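Local coordinates for protein 3-hydroxyadipyl-CoA dehydrogenase (Escherichia coli, PDB 3MOG) that catalyses the NAD-dependent oxidation of (3S)-3-hydroxyadipyl-CoA to 3-oxoadipyl-CoA in the breakdown of phenylacetate, at residues G28-L33 and R72-T77; I123-I128 and E154-L159; P230-D235 and Y283-E288; S303-E308 and E316-L321. One frame throughout, in Å; residues are numbered along the deposited sequence.

Contact 1: residues G28-L33 and R72-T77; sequences GHQVLL and RLIPVT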
loop_
_atom_site.group_PDB
_atom_site.type_symbol
_atom_site.label_atom_id
_atom_site.label_comp_id
_atom_site.label_asym_id
_atom_site.label_seq_id
_atom_site.Cartn_x
_atom_site.Cartn_y
_atom_site.Cartn_z
ATOM N N GLY C 28 40.644 -9.225 26.126
ATOM C CA GLY C 28 41.263 -10.463 26.608
ATOM C C GLY C 28 40.945 -11.715 25.823
ATOM O O GLY C 28 41.350 -12.814 26.208
ATOM N N HIS C 29 40.235 -11.564 24.712
ATOM C CA HIS C 29 39.890 -12.715 23.891
ATOM C C HIS C 29 40.882 -12.952 22.772
ATOM O O HIS C 29 41.298 -12.022 22.081
ATOM C CB HIS C 29 38.479 -12.575 23.314
ATOM C CG HIS C 29 37.421 -12.474 24.363
ATOM N ND1 HIS C 29 36.746 -13.573 24.842
ATOM C CD2 HIS C 29 36.949 -11.412 25.055
ATOM C CE1 HIS C 29 35.887 -13.191 25.770
ATOM N NE2 HIS C 29 35.996 -11.885 25.925
ATOM N N GLN C 30 41.250 -14.217 22.612
ATOM C CA GLN C 30 41.927 -14.683 21.418
ATOM C C GLN C 30 40.936 -14.537 20.256
ATOM O O GLN C 30 39.811 -15.042 20.323
ATOM C CB GLN C 30 42.379 -16.138 21.620
ATOM C CG GLN C 30 43.058 -16.780 20.420
ATOM C CD GLN C 30 44.337 -17.505 20.806
ATOM O OE1 GLN C 30 44.506 -18.695 20.515
ATOM N NE2 GLN C 30 45.254 -16.783 21.460
ATOM N N VAL C 31 41.341 -13.805 19.220
ATOM C CA VAL C 31 40.466 -13.543 18.082
ATOM C C VAL C 31 40.976 -14.172 16.790
ATOM O O VAL C 31 42.057 -13.840 16.308
ATOM C CB VAL C 31 40.204 -12.030 17.865
ATOM C CG1 VAL C 31 39.329 -11.793 16.620
ATOM C CG2 VAL C 31 39.546 -11.429 19.096
ATOM N N LEU C 32 40.178 -15.084 16.240
ATOM C CA LEU C 32 40.441 -15.637 14.922
ATOM C C LEU C 32 39.752 -14.761 13.890
ATOM O O LEU C 32 38.530 -14.792 13.764
ATOM C CB LEU C 32 39.931 -17.076 14.837
ATOM C CG LEU C 32 40.528 -18.075 15.843
ATOM C CD1 LEU C 32 39.766 -19.383 15.836
ATOM C CD2 LEU C 32 42.001 -18.333 15.594
ATOM N N LEU C 33 40.528 -13.957 13.177
ATOM C CA LEU C 33 39.982 -13.093 12.141
ATOM C C LEU C 33 40.040 -13.800 10.773
ATOM O O LEU C 33 41.114 -13.971 10.203
ATOM C CB LEU C 33 40.728 -11.754 12.109
ATOM C CG LEU C 33 40.233 -10.619 11.192
ATOM C CD1 LEU C 33 38.804 -10.153 11.525
ATOM C CD2 LEU C 33 41.188 -9.448 11.302
ATOM N N ARG C 72 46.735 -10.907 20.230
ATOM C CA ARG C 72 45.562 -11.784 20.250
ATOM C C ARG C 72 44.841 -11.849 18.900
ATOM O O ARG C 72 43.960 -12.680 18.706
ATOM C CB ARG C 72 44.609 -11.419 21.407
ATOM C CG ARG C 72 45.170 -11.807 22.781
ATOM C CD ARG C 72 44.251 -11.471 23.947
ATOM N NE ARG C 72 44.197 -10.042 24.244
ATOM C CZ ARG C 72 44.545 -9.485 25.405
ATOM N NH1 ARG C 72 44.996 -10.226 26.411
ATOM N NH2 ARG C 72 44.431 -8.172 25.566
ATOM N N LEU C 73 45.241 -10.990 17.964
ATOM C CA LEU C 73 44.655 -10.973 16.626
ATOM C C LEU C 73 45.322 -11.975 15.694
ATOM O O LEU C 73 46.380 -11.701 15.134
ATOM C CB LEU C 73 44.714 -9.563 16.020
ATOM C CG LEU C 73 43.783 -8.516 16.646
ATOM C CD1 LEU C 73 44.196 -7.116 16.236
ATOM C CD2 LEU C 73 42.314 -8.786 16.284
ATOM N N ILE C 74 44.688 -13.130 15.525
ATOM C CA ILE C 74 45.237 -14.197 14.686
ATOM C C ILE C 74 44.510 -14.300 13.331
ATOM O O ILE C 74 43.359 -14.734 13.282
ATOM C CB ILE C 74 45.229 -15.560 15.430
ATOM C CG1 ILE C 74 45.785 -15.392 16.855
ATOM C CG2 ILE C 74 46.018 -16.614 14.628
ATOM C CD1 ILE C 74 45.833 -16.655 17.673
ATOM N N PRO C 75 45.178 -13.883 12.232
ATOM C CA PRO C 75 44.576 -14.002 10.898
ATOM C C PRO C 75 44.567 -15.442 10.405
ATOM O O PRO C 75 45.588 -16.135 10.462
ATOM C CB PRO C 75 45.470 -13.133 10.012
ATOM C CG PRO C 75 46.795 -13.078 10.718
ATOM C CD PRO C 75 46.522 -13.272 12.192
ATOM N N VAL C 76 43.400 -15.894 9.963
ATOM C CA VAL C 76 43.219 -17.260 9.479
ATOM C C VAL C 76 42.515 -17.249 8.132
ATOM O O VAL C 76 41.656 -16.388 7.870
ATOM C CB VAL C 76 42.458 -18.184 10.498
ATOM C CG1 VAL C 76 43.237 -18.326 11.811
ATOM C CG2 VAL C 76 41.050 -17.685 10.783
ATOM N N THR C 77 42.891 -18.205 7.284
ATOM C CA THR C 77 42.342 -18.355 5.930
ATOM C C THR C 77 41.617 -19.699 5.802
ATOM O O THR C 77 40.886 -19.948 4.843
ATOM C CB THR C 77 43.456 -18.249 4.869
ATOM O OG1 THR C 77 44.330 -17.166 5.199
ATOM C CG2 THR C 77 42.878 -17.984 3.493
#
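The guanidinium of R72 has one face laid against the backbone of G28, whose CA sits 3.6 Å from R72 CZ, over the centre of the plane; H29 O approaches the group obliquely and also lies 3.4 Å from R72 CB, on the aliphatic stem. A bend at chi3 (-73°) folds the arginine back over the turn, where NE is hydrogen-bonded to the carbonyl of A25. Cut back to alanine, this position has no guanidinium, which would probably uncover G28 CA and leave A25 O without this donor. Beyond the arginine, strands 31-33 and 73-76 run parallel, their axes at 34°, in the Rossmann-type NAD-binding domain. The bonds pass from V31 N to R72 O (2.9 Å), I74 N to V31 O (2.8 Å), L33 N to I74 O and V76 N to L33 O (3.0 Å). I74 CD1 lies against the amide of Q30, 3.6 Å from its CD, while L32 CD2 meets V76 CG1 at 4.0 Å. On the other face V31 and L73 pack on A21 of helix 15-26, L33 and P75 on L41 of helix 38-57. Backbone bonding and aliphatic contact thus join the edge strand to its neighbour, while R72 reaches across to the end of helix 15-26 and the turn after it.

Contact 2: residues I123-I128 and E154-L159; sequences ISITAI and EVVSGL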
loop_
_atom_site.group_PDB
_atom_site.type_symbol
_atom_site.label_atom_id
_atom_site.label_comp_id
_atom_site.label_asym_id
_atom_site.label_seq_id
_atom_site.Cartn_x
_atom_site.Cartn_y
_atom_site.Cartn_z
ATOM N N ILE C 123 19.165 -8.570 7.296
ATOM C CA ILE C 123 18.703 -9.926 7.052
ATOM C C ILE C 123 18.066 -10.517 8.299
ATOM O O ILE C 123 18.547 -10.293 9.414
ATOM C CB ILE C 123 19.872 -10.825 6.551
ATOM C CG1 ILE C 123 20.507 -10.237 5.283
ATOM C CG2 ILE C 123 19.412 -12.238 6.306
ATOM C CD1 ILE C 123 19.551 -10.062 4.085
ATOM N N SER C 124 16.982 -11.266 8.095
ATOM C CA SER C 124 16.324 -12.004 9.158
ATOM C C SER C 124 17.236 -13.059 9.761
ATOM O O SER C 124 17.885 -13.819 9.037
ATOM C CB SER C 124 15.060 -12.686 8.628
ATOM O OG SER C 124 14.458 -13.480 9.642
ATOM N N ILE C 125 17.258 -13.110 11.090
ATOM C CA ILE C 125 17.999 -14.125 11.829
ATOM C C ILE C 125 17.356 -15.476 11.571
ATOM O O ILE C 125 18.043 -16.463 11.317
ATOM C CB ILE C 125 18.001 -13.842 13.356
ATOM C CG1 ILE C 125 18.556 -12.437 13.676
ATOM C CG2 ILE C 125 18.768 -14.913 14.113
ATOM C CD1 ILE C 125 19.891 -12.082 13.025
ATOM N N THR C 126 16.026 -15.488 11.623
ATOM C CA THR C 126 15.207 -16.668 11.375
ATOM C C THR C 126 15.528 -17.338 10.035
ATOM O O THR C 126 15.633 -18.558 9.973
ATOM C CB THR C 126 13.707 -16.302 11.460
ATOM O OG1 THR C 126 13.489 -15.574 12.669
ATOM C CG2 THR C 126 12.833 -17.549 11.480
ATOM N N ALA C 127 15.711 -16.531 8.987
ATOM C CA ALA C 127 16.048 -17.042 7.661
ATOM C C ALA C 127 17.491 -17.530 7.575
ATOM O O ALA C 127 17.779 -18.466 6.828
ATOM C CB ALA C 127 15.766 -16.000 6.588
ATOM N N ILE C 128 18.389 -16.886 8.326
ATOM C CA ILE C 128 19.780 -17.339 8.437
ATOM C C ILE C 128 19.811 -18.689 9.150
ATOM O O ILE C 128 20.475 -19.625 8.693
ATOM C CB ILE C 128 20.665 -16.302 9.189
ATOM C CG1 ILE C 128 20.898 -15.075 8.315
ATOM C CG2 ILE C 128 22.023 -16.902 9.600
ATOM C CD1 ILE C 128 21.273 -13.830 9.107
ATOM N N GLU C 154 22.680 -4.422 19.534
ATOM C CA GLU C 154 21.367 -5.037 19.536
ATOM C C GLU C 154 21.552 -6.548 19.486
ATOM O O GLU C 154 22.176 -7.074 18.558
ATOM C CB GLU C 154 20.558 -4.536 18.333
ATOM C CG GLU C 154 20.218 -3.057 18.396
ATOM C CD GLU C 154 19.434 -2.568 17.182
ATOM O OE1 GLU C 154 19.970 -2.637 16.054
ATOM O OE2 GLU C 154 18.286 -2.096 17.361
ATOM N N VAL C 155 21.052 -7.232 20.511
ATOM C CA VAL C 155 21.140 -8.683 20.604
ATOM C C VAL C 155 19.834 -9.253 20.062
ATOM O O VAL C 155 18.780 -9.116 20.673
ATOM C CB VAL C 155 21.357 -9.165 22.058
ATOM C CG1 VAL C 155 21.349 -10.694 22.118
ATOM C CG2 VAL C 155 22.656 -8.615 22.640
ATOM N N VAL C 156 19.895 -9.872 18.899
ATOM C CA VAL C 156 18.669 -10.128 18.151
ATOM C C VAL C 156 18.263 -11.587 18.168
ATOM O O VAL C 156 19.023 -12.453 17.711
ATOM C CB VAL C 156 18.803 -9.660 16.698
ATOM C CG1 VAL C 156 17.443 -9.591 16.045
ATOM C CG2 VAL C 156 19.473 -8.322 16.647
ATOM N N SER C 157 17.076 -11.865 18.701
ATOM C CA SER C 157 16.543 -13.229 18.685
ATOM C C SER C 157 15.809 -13.526 17.385
ATOM O O SER C 157 14.910 -12.785 16.961
ATOM C CB SER C 157 15.612 -13.490 19.862
ATOM O OG SER C 157 16.284 -13.362 21.106
ATOM N N GLY C 158 16.205 -14.622 16.745
ATOM C CA GLY C 158 15.376 -15.231 15.721
ATOM C C GLY C 158 14.329 -16.067 16.420
ATOM O O GLY C 158 14.337 -16.199 17.657
ATOM N N LEU C 159 13.438 -16.652 15.627
ATOM C CA LEU C 159 12.376 -17.521 16.139
ATOM C C LEU C 159 12.881 -18.602 17.092
ATOM O O LEU C 159 12.317 -18.791 18.172
ATOM C CB LEU C 159 11.638 -18.164 14.957
ATOM C CG LEU C 159 10.440 -19.077 15.195
ATOM C CD1 LEU C 159 9.247 -18.255 15.692
ATOM C CD2 LEU C 159 10.124 -19.809 13.901
#
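The backbones of T126 and G158 come close where the one-turn helix 125-128 meets the end of strand 152-157, with the two CA atoms 4.6 Å apart. One bond crosses there: L159 N donates to T126 OG1 over 3.1 Å, fairly straight at 164°. The threonine hydroxyl lies beside its own backbone N (chi1 -49°), which turns OG1 to the amide of L159 and leaves CG2 to rest on L159 CB at 3.7 Å. I125 supplies most of the remaining apolar contact. Its CG2 branch presses on the backbone of G158, 3.7 Å from G158 N, while CG1 crosses V156 at a slant and reaches V156 CG1 at 3.9 Å. The lack of a side chain at G158 matters for this fit, because a CB there would run into I125 CG2 and crowd T126 N. At the start of the helix S124 takes the N-cap position, its OG accepting a weak bond from A127 N. The example illustrates how a short helix can be fixed to a strand end by one side-chain-to-backbone bond together with aliphatic packing from I125 and T126. In the NAD-binding domain, strand 152-157 runs between 138-143 and 179-184; V156 also packs on C183 and F189, and S185 OG bonds to I125 N. Elsewhere around the short helix, A127 meets L96 and I128 meets F103, both of helix 96-109, while T126 and A127 pack against I270 of the second subunit.

Contact 3: residues P230-D235 and Y283-E288; sequences PLELTD and YDWRAE. With GOL (glycerol), chain H.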
loop_
_atom_site.group_PDB
_atom_site.type_symbol
_atom_site.label_atom_id
_atom_site.label_comp_id
_atom_site.label_asym_id
_atom_site.label_seq_id
_atom_site.Cartn_x
_atom_site.Cartn_y
_atom_site.Cartn_z
ATOM N N PRO C 230 18.554 16.185 10.378
ATOM C CA PRO C 230 18.329 14.959 9.599
ATOM C C PRO C 230 18.907 15.008 8.175
ATOM O O PRO C 230 19.412 14.008 7.699
ATOM C CB PRO C 230 16.805 14.854 9.551
ATOM C CG PRO C 230 16.316 16.248 9.692
ATOM C CD PRO C 230 17.286 16.875 10.684
ATOM N N LEU C 231 18.875 16.165 7.521
ATOM C CA LEU C 231 19.274 16.225 6.105
ATOM C C LEU C 231 20.798 16.205 5.960
ATOM O O LEU C 231 21.348 15.417 5.196
ATOM C CB LEU C 231 18.616 17.412 5.404
ATOM C CG LEU C 231 17.076 17.381 5.418
ATOM C CD1 LEU C 231 16.493 18.752 5.173
ATOM C CD2 LEU C 231 16.523 16.397 4.394
ATOM N N GLU C 232 21.481 17.021 6.756
ATOM C CA GLU C 232 22.935 16.934 6.866
ATOM C C GLU C 232 23.424 15.521 7.249
ATOM O O GLU C 232 24.388 15.027 6.664
ATOM C CB GLU C 232 23.460 17.969 7.853
ATOM C CG GLU C 232 24.975 18.037 7.898
ATOM C CD GLU C 232 25.503 19.137 8.792
ATOM O OE1 GLU C 232 24.713 20.025 9.193
ATOM O OE2 GLU C 232 26.719 19.107 9.086
ATOM N N LEU C 233 22.762 14.883 8.216
ATOM C CA LEU C 233 23.079 13.502 8.603
ATOM C C LEU C 233 22.885 12.516 7.448
ATOM O O LEU C 233 23.688 11.605 7.287
ATOM C CB LEU C 233 22.269 13.057 9.830
ATOM C CG LEU C 233 22.598 11.716 10.504
ATOM C CD1 LEU C 233 23.959 11.758 11.172
ATOM C CD2 LEU C 233 21.536 11.334 11.517
ATOM N N THR C 234 21.859 12.701 6.623
ATOM C CA THR C 234 21.750 11.857 5.419
ATOM C C THR C 234 22.903 12.086 4.423
ATOM O O THR C 234 23.363 11.132 3.784
ATOM C CB THR C 234 20.398 11.985 4.679
ATOM O OG1 THR C 234 20.230 13.310 4.159
ATOM C CG2 THR C 234 19.243 11.647 5.592
ATOM N N ASP C 235 23.362 13.338 4.300
ATOM C CA ASP C 235 24.544 13.670 3.479
ATOM C C ASP C 235 25.813 13.015 4.028
ATOM O O ASP C 235 26.670 12.576 3.270
ATOM C CB ASP C 235 24.743 15.189 3.357
ATOM C CG ASP C 235 24.154 15.776 2.068
ATOM O OD1 ASP C 235 23.370 15.083 1.387
ATOM O OD2 ASP C 235 24.479 16.945 1.735
ATOM N N TYR C 283 23.390 19.123 0.281
ATOM C CA TYR C 283 24.314 20.240 0.377
ATOM C C TYR C 283 25.502 20.085 -0.554
ATOM O O TYR C 283 25.799 18.984 -1.035
ATOM C CB TYR C 283 24.837 20.361 1.805
ATOM C CG TYR C 283 23.752 20.611 2.803
ATOM C CD1 TYR C 283 23.264 19.573 3.595
ATOM C CD2 TYR C 283 23.194 21.880 2.951
ATOM C CE1 TYR C 283 22.256 19.793 4.516
ATOM C CE2 TYR C 283 22.185 22.111 3.872
ATOM C CZ TYR C 283 21.720 21.055 4.656
ATOM O OH TYR C 283 20.716 21.260 5.575
ATOM N N ASP C 284 26.175 21.214 -0.782
ATOM C CA ASP C 284 27.463 21.266 -1.468
ATOM C C ASP C 284 28.549 21.157 -0.414
ATOM O O ASP C 284 28.611 21.975 0.507
ATOM C CB ASP C 284 27.599 22.590 -2.226
ATOM C CG ASP C 284 28.530 22.490 -3.410
ATOM O OD1 ASP C 284 29.678 22.024 -3.231
ATOM O OD2 ASP C 284 28.107 22.878 -4.523
ATOM N N TRP C 285 29.399 20.146 -0.540
ATOM C CA TRP C 285 30.420 19.899 0.472
ATOM C C TRP C 285 31.799 20.478 0.129
ATOM O O TRP C 285 32.755 20.331 0.901
ATOM C CB TRP C 285 30.476 18.411 0.818
ATOM C CG TRP C 285 29.279 18.001 1.618
ATOM C CD1 TRP C 285 28.061 17.607 1.133
ATOM C CD2 TRP C 285 29.167 17.984 3.044
ATOM N NE1 TRP C 285 27.204 17.333 2.171
ATOM C CE2 TRP C 285 27.855 17.553 3.355
ATOM C CE3 TRP C 285 30.050 18.283 4.091
ATOM C CZ2 TRP C 285 27.404 17.410 4.672
ATOM C CZ3 TRP C 285 29.599 18.144 5.403
ATOM C CH2 TRP C 285 28.285 17.711 5.679
ATOM N N ARG C 286 31.877 21.156 -1.014
ATOM C CA ARG C 286 33.085 21.876 -1.421
ATOM C C ARG C 286 33.186 23.184 -0.628
ATOM O O ARG C 286 34.117 23.364 0.169
ATOM C CB ARG C 286 33.073 22.140 -2.930
ATOM C CG ARG C 286 32.826 20.890 -3.763
ATOM C CD ARG C 286 32.386 21.243 -5.173
ATOM N NE ARG C 286 31.471 20.243 -5.726
ATOM C CZ ARG C 286 31.846 19.145 -6.378
ATOM N NH1 ARG C 286 33.133 18.880 -6.573
ATOM N NH2 ARG C 286 30.928 18.306 -6.835
ATOM N N ALA C 287 32.217 24.078 -0.845
ATOM C CA ALA C 287 32.074 25.308 -0.059
ATOM C C ALA C 287 31.674 24.972 1.379
ATOM O O ALA C 287 30.806 24.125 1.603
ATOM C CB ALA C 287 31.044 26.235 -0.700
ATOM N N GLU C 288 32.314 25.634 2.343
ATOM C CA GLU C 288 32.103 25.350 3.769
ATOM C C GLU C 288 30.714 25.771 4.272
ATOM O O GLU C 288 30.036 26.591 3.638
ATOM C CB GLU C 288 33.210 25.982 4.619
ATOM C CG GLU C 288 34.577 25.318 4.450
ATOM C CD GLU C 288 35.623 25.829 5.432
ATOM O OE1 GLU C 288 35.625 27.041 5.745
ATOM O OE2 GLU C 288 36.455 25.013 5.885
HETATM C C1 GOL H . 25.522 22.605 5.773
HETATM O O1 GOL H . 25.055 22.285 7.065
HETATM C C2 GOL H . 26.481 21.537 5.242
HETATM O O2 GOL H . 27.385 21.103 6.243
HETATM C C3 GOL H . 27.275 22.130 4.081
HETATM O O3 GOL H . 28.334 21.270 3.721
#
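A glycerol, probably from the crystallisation liquor, is held between E232 of helix 230-237 and the rings of Y283 and W285. Alongside this site D235 ties the loop to the helix: its OD2 accepts two bonds, from W285 NE1 at 2.8 Å, met from above the carboxylate plane but close to the plane of the indole, and from Y283 N, also at 2.8 Å, on the syn side. The other oxygen, OD1, is engaged by Q239 and V282 N, so both carboxylate oxygens are held. This is a helix-to-loop joint in the first of the chain's two 3-hydroxyacyl-CoA dehydrogenase C-terminal domains, a helical one: an acidic side chain on the helix gathers donors from a chain segment without regular structure. The ring of Y283 turns its edge to the helix, with CE1 3.6 Å from E232 N, and its hydroxyl bonds to D217 of helix 213-223. A phenylalanine in place of W285 has no N-H for D235 OD2, which would probably hold the loop less firmly through Y283 N alone. E232 runs out extended, its CG meeting W285 CH2 at 4.0 Å, with the carboxylate turned 62° from the indole plane and salt-bridged to R289. Glycerol C1 lies over one face of Y283, 3.7 Å from CD2, and glycerol O3 over one face of W285; weak bonds join O1 to E232 OE1 and O3 to D284 O.

Contact 4: residues S303-E308 and E316-L321; sequences SPMKVE and EIDDVL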
loop_
_atom_site.group_PDB
_atom_site.type_symbol
_atom_site.label_atom_id
_atom_site.label_comp_id
_atom_site.label_asym_id
_atom_site.label_seq_id
_atom_site.Cartn_x
_atom_site.Cartn_y
_atom_site.Cartn_z
ATOM N N SER C 303 7.477 47.073 20.854
ATOM C CA SER C 303 7.113 46.345 22.067
ATOM C C SER C 303 5.604 46.297 22.308
ATOM O O SER C 303 4.915 47.299 22.119
ATOM C CB SER C 303 7.799 46.976 23.278
ATOM O OG SER C 303 7.247 46.483 24.484
ATOM N N PRO C 304 5.090 45.120 22.704
ATOM C CA PRO C 304 3.691 44.930 23.102
ATOM C C PRO C 304 3.290 45.718 24.351
ATOM O O PRO C 304 4.129 45.997 25.213
ATOM C CB PRO C 304 3.622 43.432 23.416
ATOM C CG PRO C 304 5.053 42.978 23.550
ATOM C CD PRO C 304 5.808 43.835 22.616
ATOM N N MET C 305 2.010 46.057 24.449
ATOM C CA MET C 305 1.509 46.752 25.631
ATOM C C MET C 305 1.144 45.781 26.754
ATOM O O MET C 305 1.337 46.096 27.938
ATOM C CB MET C 305 0.319 47.656 25.283
ATOM C CG MET C 305 0.686 48.934 24.516
ATOM S SD MET C 305 1.928 49.979 25.324
ATOM C CE MET C 305 1.105 50.403 26.868
ATOM N N LYS C 306 0.632 44.605 26.381
ATOM C CA LYS C 306 0.169 43.608 27.355
ATOM C C LYS C 306 0.481 42.173 26.914
ATOM O O LYS C 306 0.022 41.717 25.862
ATOM C CB LYS C 306 -1.333 43.779 27.606
ATOM C CG LYS C 306 -1.890 43.004 28.792
ATOM C CD LYS C 306 -3.409 43.104 28.812
ATOM C CE LYS C 306 -4.035 42.095 29.756
ATOM N NZ LYS C 306 -5.515 42.054 29.574
ATOM N N VAL C 307 1.268 41.478 27.734
ATOM C CA VAL C 307 1.646 40.085 27.488
ATOM C C VAL C 307 1.086 39.186 28.589
ATOM O O VAL C 307 1.373 39.386 29.772
ATOM C CB VAL C 307 3.185 39.908 27.413
ATOM C CG1 VAL C 307 3.546 38.447 27.242
ATOM C CG2 VAL C 307 3.765 40.721 26.273
ATOM N N GLU C 308 0.301 38.189 28.193
ATOM C CA GLU C 308 -0.349 37.307 29.152
ATOM C C GLU C 308 -0.224 35.827 28.771
ATOM O O GLU C 308 -0.904 35.344 27.853
ATOM C CB GLU C 308 -1.813 37.704 29.306
ATOM C CG GLU C 308 -2.489 37.111 30.520
ATOM C CD GLU C 308 -3.993 37.237 30.455
ATOM O OE1 GLU C 308 -4.490 38.225 29.862
ATOM O OE2 GLU C 308 -4.676 36.344 30.996
ATOM N N GLU C 316 -1.030 35.483 24.857
ATOM C CA GLU C 316 -1.702 36.588 24.184
ATOM C C GLU C 316 -0.919 37.903 24.298
ATOM O O GLU C 316 -0.632 38.392 25.390
ATOM C CB GLU C 316 -3.206 36.649 24.523
ATOM C CG GLU C 316 -3.756 37.821 25.292
ATOM C CD GLU C 316 -5.274 37.809 25.286
ATOM O OE1 GLU C 316 -5.871 38.784 24.779
ATOM O OE2 GLU C 316 -5.868 36.810 25.758
ATOM N N ILE C 317 -0.513 38.407 23.137
ATOM C CA ILE C 317 0.361 39.566 23.006
ATOM C C ILE C 317 -0.464 40.622 22.278
ATOM O O ILE C 317 -0.670 40.519 21.069
ATOM C CB ILE C 317 1.630 39.193 22.201
ATOM C CG1 ILE C 317 2.332 37.985 22.836
ATOM C CG2 ILE C 317 2.584 40.348 22.129
ATOM C CD1 ILE C 317 3.368 37.330 21.967
ATOM N N ASP C 318 -0.938 41.616 23.035
ATOM C CA ASP C 318 -1.974 42.565 22.599
ATOM C C ASP C 318 -3.200 41.833 22.031
ATOM O O ASP C 318 -3.995 41.293 22.797
ATOM C CB ASP C 318 -1.413 43.647 21.654
ATOM C CG ASP C 318 -0.456 44.617 22.364
ATOM O OD1 ASP C 318 -0.570 44.800 23.593
ATOM O OD2 ASP C 318 0.416 45.204 21.693
ATOM N N ASP C 319 -3.341 41.798 20.708
ATOM C CA ASP C 319 -4.420 41.025 20.069
ATOM C C ASP C 319 -3.932 39.729 19.387
ATOM O O ASP C 319 -4.751 38.908 18.957
ATOM C CB ASP C 319 -5.208 41.891 19.075
ATOM C CG ASP C 319 -4.322 42.525 18.014
ATOM O OD1 ASP C 319 -3.116 42.740 18.275
ATOM O OD2 ASP C 319 -4.841 42.816 16.914
ATOM N N VAL C 320 -2.610 39.560 19.300
ATOM C CA VAL C 320 -1.982 38.382 18.691
ATOM C C VAL C 320 -1.970 37.191 19.638
ATOM O O VAL C 320 -1.475 37.290 20.761
ATOM C CB VAL C 320 -0.511 38.646 18.316
ATOM C CG1 VAL C 320 0.020 37.560 17.371
ATOM C CG2 VAL C 320 -0.358 40.018 17.714
ATOM N N LEU C 321 -2.504 36.065 19.178
ATOM C CA LEU C 321 -2.285 34.804 19.873
ATOM C C LEU C 321 -1.027 34.151 19.330
ATOM O O LEU C 321 -0.922 33.880 18.131
ATOM C CB LEU C 321 -3.485 33.865 19.740
ATOM C CG LEU C 321 -4.812 34.271 20.399
ATOM C CD1 LEU C 321 -5.797 33.120 20.358
ATOM C CD2 LEU C 321 -4.638 34.724 21.839
#
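D318 OD1 is gripped by two consecutive backbone amides, M305 N and K306 N, each at 3.0 Å and each on the syn side of the carboxylate, though K306 N stands 27° out of its plane. M305 N is shared, giving OD2 a second, weak bond, and OD2 is also salt-bridged to K367 of helix 362-373. With CG beside its own backbone N (chi1 -68°), D318 swings its carboxylate back to the opposing chain, while its amide donates to K306 O across 3.0 Å at a nearly linear 172°. The aspartate thus bonds to the loop through backbone and side chain alike. Farther along, strands 307-309 and 314-317 form an antiparallel hairpin: E308 and E316 are a hydrogen-bonded pair, with E308 N to E316 O and E316 N to E308 O both 3.0 Å, and V307 and I317 a non-hydrogen-bonded pair. On the apolar side, I317 lies alongside P304, its CG2 3.5 Å from P304 CB, tight for two carbons, and 4.3 Å from V307 CG2. A type II' turn from I317 to V320 then leads into strand 320-324. E308 and E316 bring like charges near one another, OE1 of the first being 4.6 Å from OE2 of the second; K306 NZ, in a long salt bridge with E308, probably eases this. The general lesson is that a short edge strand at a surface can draw on more than sheet bonding: a carboxylate binding successive amides extends the pairing into the loop, and K367 would be expected to favour its charged form.

In the fold
The four contacts follow one another along the chain without touching. Contacts 1 and 2 reach the same eight-stranded sheet of the NAD-binding domain, their centres about 25 Å apart: the first, partly buried, adds an edge strand by parallel backbone bonding, whereas the second, buried, sets a short helix on a strand end with little polar linkage and packs against another subunit. Contact 3 is also buried but belongs to the first, helical C-terminal domain, where a carboxylate gathers loop donors in place of sheet bonding. Contact 4, a surface contact about 70 Å from contact 1 between centres, lies at the edge of a separate six-stranded sheet, of which its strands are part; it combines antiparallel pairing with the carboxylate-to-amide chemistry of contact 3.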